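PDB 4UUC: ankyrin repeat and SOCS box protein 11 from Homo sapiens, which serves as the substrate-recognition component of a cullin-5-RING E3 ubiquitin ligase, directing targets such as BIK, DIRAS2 and RPN1 to ubiquitination and proteasomal degradation. Local coordinates for residues L135-Y140 with V161-W166; L102-H107 with I128-P133; G15-L20 with V50-A55; S39-A44 with A55-G60; T144-D149 with A175-V180. One frame throughout, in Å; residues are numbered along the deposited sequence. Where two conformers were deposited one is given.

The five contacts lie along one ankyrin-repeat stack. Interactions 3 and 4 sit at its N-terminal end, 8 Å apart between centres, and share Ala55: helix 50-58 packs on its own repeat in interaction 4 and on the preceding one in interaction 3. Interactions 1 and 2 have centres 10 Å apart and are joined by Glu131, whose OE1 lies 2.8 Å from His163 NE2. Interaction 5, centred 13 Å from interaction 1, links ANK 5 to ANK 6 through their inter-helix turns. The centres of interactions 1 and 3 are 37 Å apart, on opposite sides of the chain's centre. The contacts are spread along the stack rather than gathered at one site.

Interaction 1. Residues L135-Y140 with V161-W166; sequences LGTPLY and VDHGQW
The helix-starting Thr-Pro-Leu-Tyr tetrapeptide of the fifth ankyrin repeat meets the loop 161-166 through Thr137, Tyr140 and Gln165. Thr137 OG1 donates to His163 O at 2.7 Å, a 135° approach at the carbonyl oxygen and tilted out of the carbonyl plane. The same hydroxyl accepts Tyr140 N at 3.2 Å, the N-cap bond of helix 138-144, so one atom closes the helix start and holds the loop. With chi1 at 58°, OG1 sits between the backbone N and carbonyl carbon while CG2 swings over a face of the His163 imidazole, 3.5 Å from its centroid. That ring is anchored at NE2 by Glu131. Thr137 N adds a weak 3.2 Å bond to Gly164 O. Replacing Thr137 with valine would probably leave His163 O and Tyr140 N without their shared hydroxyl partner, freeing the loop to shift.

Beside this, the Tyr140 ring receives Gln165 CB over one face, 3.8 Å from CB to the ring centroid. The bent Gln165 chain then carries its amide to water 1, which bridges Gln165 NE2 and Tyr140 OH; the hydroxyl also bonds Asp168. Gly164 CA lies close to Tyr140 CD1, where a CB would clash. A threonine N-cap at the start of the first helix is characteristic of the ankyrin TPLH motif; here tyrosine takes the histidine place and the threonine hydroxyl also holds the loop.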
# COMPACT_ATOMS: atom_id res chain seq x y z
N LEU A 135 -3.29 8.47 7.73
CA LEU A 135 -2.30 7.51 7.23
C LEU A 135 -1.13 8.22 6.57
O LEU A 135 0.02 7.79 6.67
CB LEU A 135 -2.93 6.55 6.22
CG LEU A 135 -3.39 5.17 6.69
CD1 LEU A 135 -3.92 4.39 5.49
CD2 LEU A 135 -2.27 4.40 7.38
N GLY A 136 -1.44 9.30 5.86
CA GLY A 136 -0.43 10.06 5.15
C GLY A 136 -0.34 9.68 3.69
O GLY A 136 -1.17 8.95 3.15
N THR A 137 0.69 10.21 3.04
CA THR A 137 0.99 9.92 1.65
C THR A 137 1.71 8.58 1.52
O THR A 137 2.19 8.04 2.52
CB THR A 137 1.88 11.00 1.04
OG1 THR A 137 3.08 11.07 1.82
CG2 THR A 137 1.18 12.36 1.05
N PRO A 138 1.82 8.05 0.29
CA PRO A 138 2.61 6.84 0.11
C PRO A 138 4.06 6.99 0.59
O PRO A 138 4.60 6.07 1.19
CB PRO A 138 2.55 6.61 -1.41
CG PRO A 138 1.25 7.23 -1.82
CD PRO A 138 1.11 8.44 -0.94
N LEU A 139 4.66 8.15 0.35
CA LEU A 139 6.03 8.38 0.80
C LEU A 139 6.11 8.33 2.32
O LEU A 139 7.05 7.77 2.89
CB LEU A 139 6.56 9.72 0.28
CG LEU A 139 7.99 10.07 0.71
CD1 LEU A 139 8.99 9.04 0.22
CD2 LEU A 139 8.34 11.46 0.20
N TYR A 140 5.13 8.92 2.99
CA TYR A 140 5.08 8.93 4.44
C TYR A 140 4.99 7.51 5.01
O TYR A 140 5.67 7.18 5.98
CB TYR A 140 3.89 9.77 4.92
CG TYR A 140 3.81 9.93 6.41
CD1 TYR A 140 4.51 10.94 7.06
CD2 TYR A 140 3.02 9.09 7.18
CE1 TYR A 140 4.43 11.10 8.43
CE2 TYR A 140 2.93 9.24 8.54
CZ TYR A 140 3.64 10.24 9.17
OH TYR A 140 3.55 10.36 10.53
N VAL A 161 8.42 15.64 -1.46
CA VAL A 161 9.28 15.18 -0.37
C VAL A 161 8.76 15.56 1.02
O VAL A 161 8.96 14.80 1.97
CB VAL A 161 10.72 15.72 -0.54
CG1 VAL A 161 10.77 17.24 -0.38
CG2 VAL A 161 11.67 15.04 0.43
N ASP A 162 8.09 16.70 1.14
CA ASP A 162 7.64 17.19 2.44
C ASP A 162 6.17 16.86 2.74
O ASP A 162 5.67 17.17 3.82
CB ASP A 162 7.85 18.70 2.55
CG ASP A 162 9.32 19.09 2.68
OD1 ASP A 162 10.07 18.39 3.40
OD2 ASP A 162 9.72 20.09 2.06
N HIS A 163 5.48 16.23 1.80
CA HIS A 163 4.07 15.90 1.97
C HIS A 163 3.91 14.57 2.72
O HIS A 163 4.25 13.51 2.19
CB HIS A 163 3.38 15.83 0.61
CG HIS A 163 1.88 15.83 0.69
ND1 HIS A 163 1.08 15.97 -0.43
CD2 HIS A 163 1.04 15.69 1.74
CE1 HIS A 163 -0.19 15.92 -0.06
NE2 HIS A 163 -0.24 15.76 1.25
N GLY A 164 3.39 14.63 3.94
CA GLY A 164 3.28 13.46 4.78
C GLY A 164 1.90 13.24 5.37
O GLY A 164 0.95 12.93 4.64
N GLN A 165 1.80 13.36 6.69
CA GLN A 165 0.54 13.25 7.41
C GLN A 165 0.27 14.59 8.10
O GLN A 165 0.75 14.84 9.21
CB GLN A 165 0.59 12.10 8.43
CG GLN A 165 -0.77 11.68 8.98
CD GLN A 165 -1.33 12.66 9.99
OE1 GLN A 165 -2.26 13.41 9.69
NE2 GLN A 165 -0.76 12.66 11.19
N TRP A 166 -0.49 15.43 7.40
CA TRP A 166 -0.67 16.84 7.73
C TRP A 166 0.70 17.49 8.02
O TRP A 166 1.48 17.68 7.08
CB TRP A 166 -1.65 17.04 8.90
CG TRP A 166 -2.05 18.49 9.06
CD1 TRP A 166 -2.44 19.34 8.06
CD2 TRP A 166 -2.07 19.27 10.26
NE1 TRP A 166 -2.70 20.59 8.57
CE2 TRP A 166 -2.48 20.57 9.92
CE3 TRP A 166 -1.78 18.99 11.60
CZ2 TRP A 166 -2.61 21.59 10.86
CZ3 TRP A 166 -1.91 20.00 12.54
CH2 TRP A 166 -2.32 21.29 12.16
O HOH W 1 1.16 10.51 11.94

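Interaction 2. Residues L102-H107 with I128-P133; sequences LASPIH and IDHEVP
Ser104 OG, on the side facing 128-133, is held by His107 ND1 at 2.6 Å and by water 2 at 2.7 Å; the water runs on to His130 ND1 at 2.9 Å, meeting that imidazole at its edge and in its plane. The serine hydroxyl is thus tied directly to one histidine and through water to the other. At its far corner the His107 ring reaches the loop: NE2 donates to His130 O, 2.9 Å away and in the plane of the ring, but the N-H...O angle of 129° makes the bond weak. A second weak bond joins NE2 to Gly136 O, so its donor lies between two loop carbonyls. Ser104-Pro105-Ile106-His107 is the fourth repeat's variant of the ankyrin TPLH tetrapeptide, with serine at the N-cap of helix 105-111, and its histidine reaches across to the loop leading to the next repeat. Val132 CG2 sits over one face of the His107 ring, 3.7 Å from the centroid, and also touches Ser104 CB at 3.9 Å. The two imidazoles form an offset edge-to-face pair, planes 77° apart, with the His107 edge directed at the His130 face. Pro138 and Val141 of helix 138-144 also touch the His107 ring.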
# COMPACT_ATOMS: atom_id res chain seq x y z
N LEU A 102 -13.12 3.82 1.70
CA LEU A 102 -12.62 2.51 1.29
C LEU A 102 -11.12 2.40 1.56
O LEU A 102 -10.40 3.39 1.48
CB LEU A 102 -12.91 2.27 -0.19
CG LEU A 102 -14.39 2.31 -0.58
CD1 LEU A 102 -14.56 2.00 -2.06
CD2 LEU A 102 -15.21 1.34 0.26
N ALA A 103 -10.66 1.19 1.88
CA ALA A 103 -9.26 0.97 2.20
C ALA A 103 -8.39 1.20 0.96
O ALA A 103 -8.72 0.75 -0.13
CB ALA A 103 -9.06 -0.43 2.74
N SER A 104 -7.29 1.93 1.13
CA SER A 104 -6.43 2.34 0.02
C SER A 104 -5.43 1.24 -0.36
O SER A 104 -4.62 0.85 0.47
CB SER A 104 -5.67 3.62 0.37
OG SER A 104 -4.76 3.96 -0.66
N PRO A 105 -5.49 0.76 -1.62
CA PRO A 105 -4.54 -0.28 -2.02
C PRO A 105 -3.08 0.14 -2.00
O PRO A 105 -2.25 -0.62 -1.49
CB PRO A 105 -4.98 -0.61 -3.46
CG PRO A 105 -6.43 -0.24 -3.50
CD PRO A 105 -6.54 0.97 -2.63
N ILE A 106 -2.75 1.32 -2.52
CA ILE A 106 -1.34 1.69 -2.63
C ILE A 106 -0.69 1.87 -1.25
O ILE A 106 0.47 1.51 -1.06
CB ILE A 106 -1.14 2.98 -3.48
CG1 ILE A 106 0.34 3.12 -3.87
CG2 ILE A 106 -1.64 4.23 -2.74
CD1 ILE A 106 0.63 4.28 -4.80
N HIS A 107 -1.44 2.39 -0.27
CA HIS A 107 -0.87 2.60 1.06
C HIS A 107 -0.57 1.28 1.76
O HIS A 107 0.43 1.17 2.47
CB HIS A 107 -1.81 3.46 1.91
CG HIS A 107 -1.93 4.87 1.43
ND1 HIS A 107 -2.70 5.22 0.34
CD2 HIS A 107 -1.34 6.01 1.86
CE1 HIS A 107 -2.59 6.52 0.14
NE2 HIS A 107 -1.77 7.03 1.05
N ILE A 128 0.33 10.00 -6.83
CA ILE A 128 1.53 9.65 -6.09
C ILE A 128 1.58 10.35 -4.73
O ILE A 128 2.22 9.86 -3.80
CB ILE A 128 2.80 9.99 -6.91
CG1 ILE A 128 4.03 9.30 -6.30
CG2 ILE A 128 2.99 11.50 -7.01
CD1 ILE A 128 5.24 9.29 -7.21
N ASP A 129 0.88 11.48 -4.62
CA ASP A 129 0.83 12.25 -3.37
C ASP A 129 -0.51 12.10 -2.66
O ASP A 129 -0.92 13.00 -1.93
CB ASP A 129 1.09 13.74 -3.64
CG ASP A 129 2.48 14.00 -4.20
OD1 ASP A 129 3.46 13.42 -3.69
OD2 ASP A 129 2.58 14.80 -5.16
N HIS A 130 -1.19 10.98 -2.86
CA HIS A 130 -2.50 10.77 -2.25
C HIS A 130 -2.40 10.66 -0.73
O HIS A 130 -1.93 9.66 -0.21
CB HIS A 130 -3.16 9.50 -2.81
CG HIS A 130 -4.53 9.25 -2.27
ND1 HIS A 130 -5.12 8.00 -2.27
CD2 HIS A 130 -5.44 10.09 -1.72
CE1 HIS A 130 -6.33 8.09 -1.74
NE2 HIS A 130 -6.55 9.34 -1.40
N GLU A 131 -2.85 11.70 -0.03
CA GLU A 131 -2.82 11.67 1.44
C GLU A 131 -4.13 11.13 2.00
O GLU A 131 -5.14 11.83 2.01
CB GLU A 131 -2.55 13.06 2.03
CG GLU A 131 -2.47 13.03 3.57
CD GLU A 131 -2.15 14.37 4.20
OE1 GLU A 131 -1.86 15.34 3.47
OE2 GLU A 131 -2.20 14.46 5.45
N VAL A 132 -4.10 9.89 2.47
CA VAL A 132 -5.23 9.33 3.20
C VAL A 132 -5.22 9.92 4.60
O VAL A 132 -4.19 9.89 5.28
CB VAL A 132 -5.17 7.79 3.25
CG1 VAL A 132 -6.21 7.23 4.22
CG2 VAL A 132 -5.39 7.22 1.86
N PRO A 133 -6.36 10.48 5.05
CA PRO A 133 -6.38 11.09 6.39
C PRO A 133 -5.84 10.16 7.47
O PRO A 133 -6.23 8.99 7.54
CB PRO A 133 -7.86 11.39 6.61
CG PRO A 133 -8.40 11.62 5.24
CD PRO A 133 -7.65 10.64 4.36
O HOH W 2 -5.14 5.24 -3.02

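Interaction 3. Residues G15-L20 with V50-A55; sequences GRLLAL and VACAKA
A chi1 of -175° turns CG of Leu17 away from its own backbone nitrogen and sends its two methyls toward helix 50-58, and Leu20 extends in the same sense one turn later. Cys52 answers from the other helix: at chi1 -71° its SG is opposite its carbonyl carbon and projects into the start of helix 17-26. Both Leu17 methyls close on Ala51. CD2 meets Ala51 CB at 3.7 Å, and CD1 reaches the backbone behind it, 3.6 Å from Ala51 C. Leu20 uses a single branch, CD2, which lies 3.8 Å from Ala55 CB and the same distance from Cys52 O, so it rests across one turn of helix 50-58.

Beside these contacts, the sulfur of Cys52 rests against backbone, 3.7 Å from Leu17 CA and 4.0 Å from Gly15 C. The backbone it meets is a tight turn: Gly15, with positive phi, is the C-prime residue of a Schellman motif ending helix 7-14, and Arg16 is the N-cap of the next helix. The contact joins the outer helix of ANK 1 to the equivalent helix of ANK 2. Leu20 also touches Leu8 and Ala11 of helix 7-14, and Cys52 touches Ala44 of helix 40-46, so both also face the first helix of their own repeats.

Chemically, every touching group is methyl, methylene, thiol or backbone, and no directional bond spans the two segments; their adhesion rests on shape fit and burial, small alanines allowing the leucine branches to come near the opposing helix.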
# COMPACT_ATOMS: atom_id res chain seq x y z
N GLY A 15 -5.93 -21.46 -2.90
CA GLY A 15 -5.29 -21.44 -4.20
C GLY A 15 -5.37 -22.80 -4.88
O GLY A 15 -4.45 -23.23 -5.58
N ARG A 16 -6.49 -23.49 -4.65
CA ARG A 16 -6.71 -24.80 -5.25
C ARG A 16 -7.50 -24.64 -6.55
O ARG A 16 -8.72 -24.83 -6.58
CB ARG A 16 -7.45 -25.72 -4.28
CG ARG A 16 -6.66 -26.03 -3.01
CD ARG A 16 -6.41 -27.52 -2.84
NE ARG A 16 -6.09 -27.85 -1.45
CZ ARG A 16 -6.04 -29.08 -0.96
NH1 ARG A 16 -6.31 -30.12 -1.74
NH2 ARG A 16 -5.74 -29.28 0.31
N LEU A 17 -6.80 -24.29 -7.62
CA LEU A 17 -7.42 -23.96 -8.90
C LEU A 17 -8.33 -25.05 -9.47
O LEU A 17 -9.43 -24.75 -9.94
CB LEU A 17 -6.33 -23.62 -9.92
CG LEU A 17 -6.82 -23.14 -11.29
CD1 LEU A 17 -7.60 -21.84 -11.17
CD2 LEU A 17 -5.67 -22.98 -12.24
N LEU A 18 -7.88 -26.30 -9.45
CA LEU A 18 -8.67 -27.37 -10.04
C LEU A 18 -9.98 -27.57 -9.28
O LEU A 18 -11.04 -27.74 -9.89
CB LEU A 18 -7.87 -28.67 -10.10
CG LEU A 18 -6.60 -28.61 -10.98
CD1 LEU A 18 -6.02 -30.00 -11.12
CD2 LEU A 18 -6.85 -28.00 -12.36
N ALA A 19 -9.93 -27.54 -7.95
CA ALA A 19 -11.15 -27.64 -7.15
C ALA A 19 -12.07 -26.45 -7.42
O ALA A 19 -13.28 -26.60 -7.58
CB ALA A 19 -10.81 -27.73 -5.67
N LEU A 20 -11.49 -25.25 -7.47
CA LEU A 20 -12.26 -24.04 -7.74
C LEU A 20 -12.99 -24.13 -9.08
O LEU A 20 -14.19 -23.86 -9.16
CB LEU A 20 -11.34 -22.82 -7.71
CG LEU A 20 -12.04 -21.49 -7.96
CD1 LEU A 20 -11.95 -20.59 -6.74
CD2 LEU A 20 -11.46 -20.81 -9.19
N VAL A 50 -3.60 -15.75 -8.47
CA VAL A 50 -4.03 -15.07 -9.69
C VAL A 50 -4.89 -15.95 -10.61
O VAL A 50 -5.84 -15.46 -11.22
CB VAL A 50 -2.81 -14.53 -10.48
CG1 VAL A 50 -1.93 -15.68 -10.98
CG2 VAL A 50 -3.26 -13.65 -11.64
N ALA A 51 -4.57 -17.24 -10.71
CA ALA A 51 -5.31 -18.13 -11.60
C ALA A 51 -6.74 -18.30 -11.09
O ALA A 51 -7.70 -18.26 -11.87
CB ALA A 51 -4.62 -19.48 -11.73
N CYS A 52 -6.89 -18.47 -9.78
CA CYS A 52 -8.21 -18.55 -9.17
C CYS A 52 -8.97 -17.24 -9.35
O CYS A 52 -10.15 -17.25 -9.69
CB CYS A 52 -8.10 -18.90 -7.68
SG CYS A 52 -7.58 -20.59 -7.33
N ALA A 53 -8.29 -16.12 -9.13
CA ALA A 53 -8.92 -14.81 -9.30
C ALA A 53 -9.45 -14.65 -10.72
O ALA A 53 -10.59 -14.23 -10.92
CB ALA A 53 -7.93 -13.70 -8.96
N LYS A 54 -8.63 -15.01 -11.72
CA LYS A 54 -9.03 -14.82 -13.11
C LYS A 54 -10.20 -15.72 -13.48
O LYS A 54 -11.10 -15.30 -14.20
CB LYS A 54 -7.86 -15.09 -14.06
CG LYS A 54 -8.18 -14.74 -15.51
CD LYS A 54 -6.99 -14.91 -16.43
CE LYS A 54 -7.33 -14.45 -17.84
NZ LYS A 54 -6.18 -14.63 -18.78
N ALA A 55 -10.19 -16.96 -12.99
CA ALA A 55 -11.27 -17.89 -13.25
C ALA A 55 -12.59 -17.36 -12.68
O ALA A 55 -13.65 -17.50 -13.30
CB ALA A 55 -10.95 -19.26 -12.67

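Interaction 4. Residues S39-A44 with A55-G60; sequences SSLHEA and ALLENG
Within the second ankyrin repeat, the helix-turn-helix hairpin closes as Leu56 and Leu57 of helix 50-58 pack against Ser40, Leu41 and Ala44 of helix 40-46. Of the two leucines, Leu56 buries the larger area against segment 39-44. Its CD1 comes to 3.6 Å from Leu41 N, against the peptide that joins Ser40 to Leu41, and touches Ala44 CB at 4.2 Å; CB of Ser40 is met by both branches, with CD1 at 4.0 Å. Since CG of Leu56 lies opposite its carbonyl carbon (chi1 -71°), the branch runs out from the helix and over the first turn of its partner. Leu41 and Leu57 meet differently, methyl tip to methyl tip: Leu41 CD2 and Leu57 CD2 are 3.7 Å apart, with the two side chains crossing at about a right angle.

The first turn that Leu56 covers is fixed by a capping box. Ser39 OG accepts His42 N at 3.2 Å, and in return Ser39 N donates to His42 ND1 at 3.1 Å, nearly straight at 174° and in the plane of the imidazole. Ser39-Ser40-Leu41-His42 is this repeat's version of the ankyrin TPLH tetrapeptide, and His42 NE2 reaches onward to Gly65 O in the following loop.

Helix 50-58 itself is terminated by a Schellman motif with Gly60 as C-prime residue, in which Ala61 N bonds Leu56 O and Gly60 N bonds Leu57 O. Asn59 ND2 turns back to Ala55 O at 2.8 Å, in its amide plane. Ile24 of helix 17-26 touches both Leu56 and Asn59.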
# COMPACT_ATOMS: atom_id res chain seq x y z
N SER A 39 -16.42 -12.12 -0.73
CA SER A 39 -16.62 -13.03 -1.86
C SER A 39 -15.42 -13.96 -2.03
O SER A 39 -14.37 -13.76 -1.42
CB SER A 39 -16.83 -12.24 -3.15
OG SER A 39 -15.60 -11.69 -3.62
N SER A 40 -15.58 -14.98 -2.86
CA SER A 40 -14.48 -15.88 -3.18
C SER A 40 -13.33 -15.12 -3.84
O SER A 40 -12.15 -15.44 -3.61
CB SER A 40 -14.96 -17.01 -4.09
OG SER A 40 -15.86 -17.85 -3.39
N LEU A 41 -13.66 -14.11 -4.64
CA LEU A 41 -12.63 -13.29 -5.27
C LEU A 41 -11.79 -12.55 -4.23
O LEU A 41 -10.57 -12.48 -4.36
CB LEU A 41 -13.25 -12.29 -6.25
CG LEU A 41 -12.25 -11.37 -6.97
CD1 LEU A 41 -11.25 -12.19 -7.79
CD2 LEU A 41 -12.97 -10.36 -7.84
N HIS A 42 -12.45 -12.01 -3.21
CA HIS A 42 -11.74 -11.38 -2.09
C HIS A 42 -10.70 -12.34 -1.51
O HIS A 42 -9.55 -11.96 -1.28
CB HIS A 42 -12.70 -10.94 -0.98
CG HIS A 42 -13.41 -9.65 -1.26
ND1 HIS A 42 -14.78 -9.58 -1.39
CD2 HIS A 42 -12.96 -8.39 -1.41
CE1 HIS A 42 -15.14 -8.33 -1.62
NE2 HIS A 42 -14.05 -7.58 -1.64
N GLU A 43 -11.10 -13.60 -1.29
CA GLU A 43 -10.21 -14.57 -0.66
C GLU A 43 -9.07 -15.00 -1.59
O GLU A 43 -7.94 -15.15 -1.13
CB GLU A 43 -11.01 -15.79 -0.19
CG GLU A 43 -12.14 -15.40 0.77
CD GLU A 43 -12.30 -16.32 1.97
OE1 GLU A 43 -11.31 -16.93 2.42
OE2 GLU A 43 -13.44 -16.42 2.48
N ALA A 44 -9.35 -15.19 -2.87
CA ALA A 44 -8.29 -15.51 -3.83
C ALA A 44 -7.24 -14.39 -3.87
O ALA A 44 -6.05 -14.65 -3.90
CB ALA A 44 -8.85 -15.75 -5.22
N ALA A 55 -10.19 -16.96 -12.99
CA ALA A 55 -11.27 -17.89 -13.25
C ALA A 55 -12.59 -17.36 -12.68
O ALA A 55 -13.65 -17.50 -13.30
CB ALA A 55 -10.95 -19.26 -12.67
N LEU A 56 -12.51 -16.75 -11.50
CA LEU A 56 -13.69 -16.16 -10.88
C LEU A 56 -14.17 -14.95 -11.69
O LEU A 56 -15.37 -14.78 -11.92
CB LEU A 56 -13.38 -15.76 -9.44
CG LEU A 56 -13.20 -16.92 -8.45
CD1 LEU A 56 -12.51 -16.46 -7.18
CD2 LEU A 56 -14.54 -17.56 -8.12
N LEU A 57 -13.22 -14.12 -12.13
CA LEU A 57 -13.55 -12.93 -12.92
C LEU A 57 -14.16 -13.31 -14.27
O LEU A 57 -15.09 -12.65 -14.74
CB LEU A 57 -12.29 -12.08 -13.14
CG LEU A 57 -11.84 -11.32 -11.89
CD1 LEU A 57 -10.41 -10.82 -12.05
CD2 LEU A 57 -12.79 -10.17 -11.57
N GLU A 58 -13.65 -14.38 -14.87
CA GLU A 58 -14.16 -14.88 -16.14
C GLU A 58 -15.61 -15.34 -16.02
O GLU A 58 -16.35 -15.35 -17.00
CB GLU A 58 -13.29 -16.03 -16.66
CG GLU A 58 -11.97 -15.58 -17.28
CD GLU A 58 -11.04 -16.74 -17.62
OE1 GLU A 58 -11.24 -17.85 -17.09
OE2 GLU A 58 -10.11 -16.52 -18.42
N ASN A 59 -16.00 -15.71 -14.80
CA ASN A 59 -17.35 -16.18 -14.54
C ASN A 59 -18.19 -15.15 -13.78
O ASN A 59 -19.14 -15.50 -13.08
CB ASN A 59 -17.29 -17.50 -13.77
CG ASN A 59 -16.86 -18.66 -14.65
OD1 ASN A 59 -17.69 -19.31 -15.28
ND2 ASN A 59 -15.56 -18.92 -14.70
N GLY A 60 -17.82 -13.88 -13.93
CA GLY A 60 -18.67 -12.79 -13.50
C GLY A 60 -18.48 -12.27 -12.09
O GLY A 60 -19.34 -11.56 -11.57

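Interaction 5. Residues T144-D149 with A175-V180; sequences TYQRVD and ARQSNV
Gln146 OE1 accepts Ser178 N at 3.0 Å, the hydrogen bond joining the two segments. The N-H...O angle is 146°, and the donor is tilted out of the amide's carbonyl plane. Alongside, Gln146 CG lies against Gln177 CB at 3.8 Å, and the two side chains pass with their amide planes 71° apart. The Gln177 amide folds over the C-terminal end of helix 138-144, bringing its CD to 3.2 Å from Thr144 O. On the other flank Val148 CG2 leans on the Asn179 amide, 3.3 Å from ND2.

These residues occupy equivalent turns of two neighbouring ankyrin repeats, ANK 5 and ANK 6, each between the two helices of its repeat. Gln146 takes positive phi, at the position where the ankyrin consensus carries glycine. With chi1 near -53° and the chain extended beyond CG, its amide is carried across to the next turn. With Gln146 cut back to alanine, Ser178 N would probably lose its acceptor and a gap open beside Gln177 CB, weakening the link between the two turns.

Further out, other bonds hold the partners in position. The Gln177 chain, bent at chi2, places NE2 on Ala173 O of helix 170-175. Asn179 is the N-cap of helix 180-188, its OD1 accepting Val182 N, and this fixes the amide on which Val148 rests. Val148 also touches Glu181 and Leu185 of that helix, while Thr144 OG1 is bonded back to Tyr140 O within its own helix.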
# COMPACT_ATOMS: atom_id res chain seq x y z
N THR A 144 7.68 5.51 7.31
CA THR A 144 7.25 4.95 8.59
C THR A 144 7.70 3.49 8.75
O THR A 144 8.06 3.07 9.85
CB THR A 144 5.73 5.05 8.74
OG1 THR A 144 5.35 6.43 8.68
CG2 THR A 144 5.27 4.46 10.07
N TYR A 145 7.68 2.74 7.66
CA TYR A 145 7.98 1.30 7.70
C TYR A 145 9.33 0.93 7.09
O TYR A 145 9.60 -0.24 6.83
CB TYR A 145 6.84 0.54 7.01
CG TYR A 145 5.59 0.60 7.86
CD1 TYR A 145 5.44 -0.24 8.95
CD2 TYR A 145 4.59 1.52 7.60
CE1 TYR A 145 4.31 -0.18 9.75
CE2 TYR A 145 3.45 1.59 8.39
CZ TYR A 145 3.33 0.74 9.46
OH TYR A 145 2.20 0.79 10.26
N GLN A 146 10.18 1.93 6.89
CA GLN A 146 11.58 1.71 6.50
C GLN A 146 11.72 0.98 5.16
O GLN A 146 12.61 0.15 4.99
CB GLN A 146 12.32 0.93 7.59
CG GLN A 146 12.20 1.54 8.98
CD GLN A 146 13.03 0.79 10.02
OE1 GLN A 146 13.99 1.33 10.57
NE2 GLN A 146 12.65 -0.45 10.29
N ARG A 147 10.84 1.31 4.22
CA ARG A 147 10.85 0.68 2.91
C ARG A 147 11.75 1.45 1.95
O ARG A 147 11.29 2.29 1.18
CB ARG A 147 9.43 0.60 2.36
CG ARG A 147 8.45 -0.09 3.30
CD ARG A 147 8.90 -1.50 3.68
NE ARG A 147 7.87 -2.22 4.44
CZ ARG A 147 8.07 -3.39 5.03
NH1 ARG A 147 9.26 -3.97 4.96
NH2 ARG A 147 7.09 -3.97 5.70
N VAL A 148 13.05 1.17 2.02
CA VAL A 148 14.05 1.97 1.33
C VAL A 148 13.81 2.03 -0.18
O VAL A 148 13.85 3.10 -0.78
CB VAL A 148 15.48 1.44 1.58
CG1 VAL A 148 16.50 2.40 0.99
CG2 VAL A 148 15.73 1.24 3.06
N ASP A 149 13.58 0.87 -0.80
CA ASP A 149 13.37 0.82 -2.24
C ASP A 149 12.12 1.60 -2.66
O ASP A 149 12.11 2.25 -3.70
CB ASP A 149 13.26 -0.63 -2.72
CG ASP A 149 14.57 -1.39 -2.60
OD1 ASP A 149 15.64 -0.75 -2.55
OD2 ASP A 149 14.52 -2.64 -2.58
N ALA A 175 12.62 9.93 11.11
CA ALA A 175 13.40 10.25 12.30
C ALA A 175 13.03 9.36 13.48
O ALA A 175 13.86 9.12 14.36
CB ALA A 175 13.23 11.72 12.66
N ARG A 176 11.79 8.89 13.51
CA ARG A 176 11.33 8.02 14.58
C ARG A 176 11.74 6.56 14.38
O ARG A 176 11.62 5.75 15.30
CB ARG A 176 9.80 8.08 14.70
CG ARG A 176 9.26 9.42 15.13
CD ARG A 176 7.79 9.28 15.52
NE ARG A 176 7.14 10.57 15.68
CZ ARG A 176 6.59 11.26 14.68
NH1 ARG A 176 6.61 10.80 13.44
NH2 ARG A 176 6.01 12.43 14.93
N GLN A 177 12.22 6.24 13.18
CA GLN A 177 12.64 4.88 12.85
C GLN A 177 14.16 4.75 12.96
O GLN A 177 14.81 5.58 13.59
CB GLN A 177 12.17 4.47 11.45
CG GLN A 177 10.72 4.82 11.13
CD GLN A 177 9.75 4.42 12.21
OE1 GLN A 177 9.89 3.38 12.85
NE2 GLN A 177 8.74 5.26 12.43
N SER A 178 14.71 3.70 12.33
CA SER A 178 16.11 3.35 12.50
C SER A 178 16.87 3.21 11.17
O SER A 178 17.93 2.58 11.13
CB SER A 178 16.22 2.04 13.29
OG SER A 178 15.62 2.17 14.56
N ASN A 179 16.33 3.79 10.10
CA ASN A 179 16.94 3.66 8.78
C ASN A 179 17.63 4.93 8.30
O ASN A 179 16.98 5.93 7.97
CB ASN A 179 15.89 3.25 7.74
CG ASN A 179 16.52 2.72 6.47
OD1 ASN A 179 17.03 3.48 5.65
ND2 ASN A 179 16.50 1.40 6.30
N VAL A 180 18.95 4.87 8.25
CA VAL A 180 19.79 5.99 7.83
C VAL A 180 19.67 6.27 6.33
O VAL A 180 19.66 7.43 5.92
CB VAL A 180 21.27 5.72 8.20
CG1 VAL A 180 22.22 6.71 7.50
CG2 VAL A 180 21.46 5.80 9.71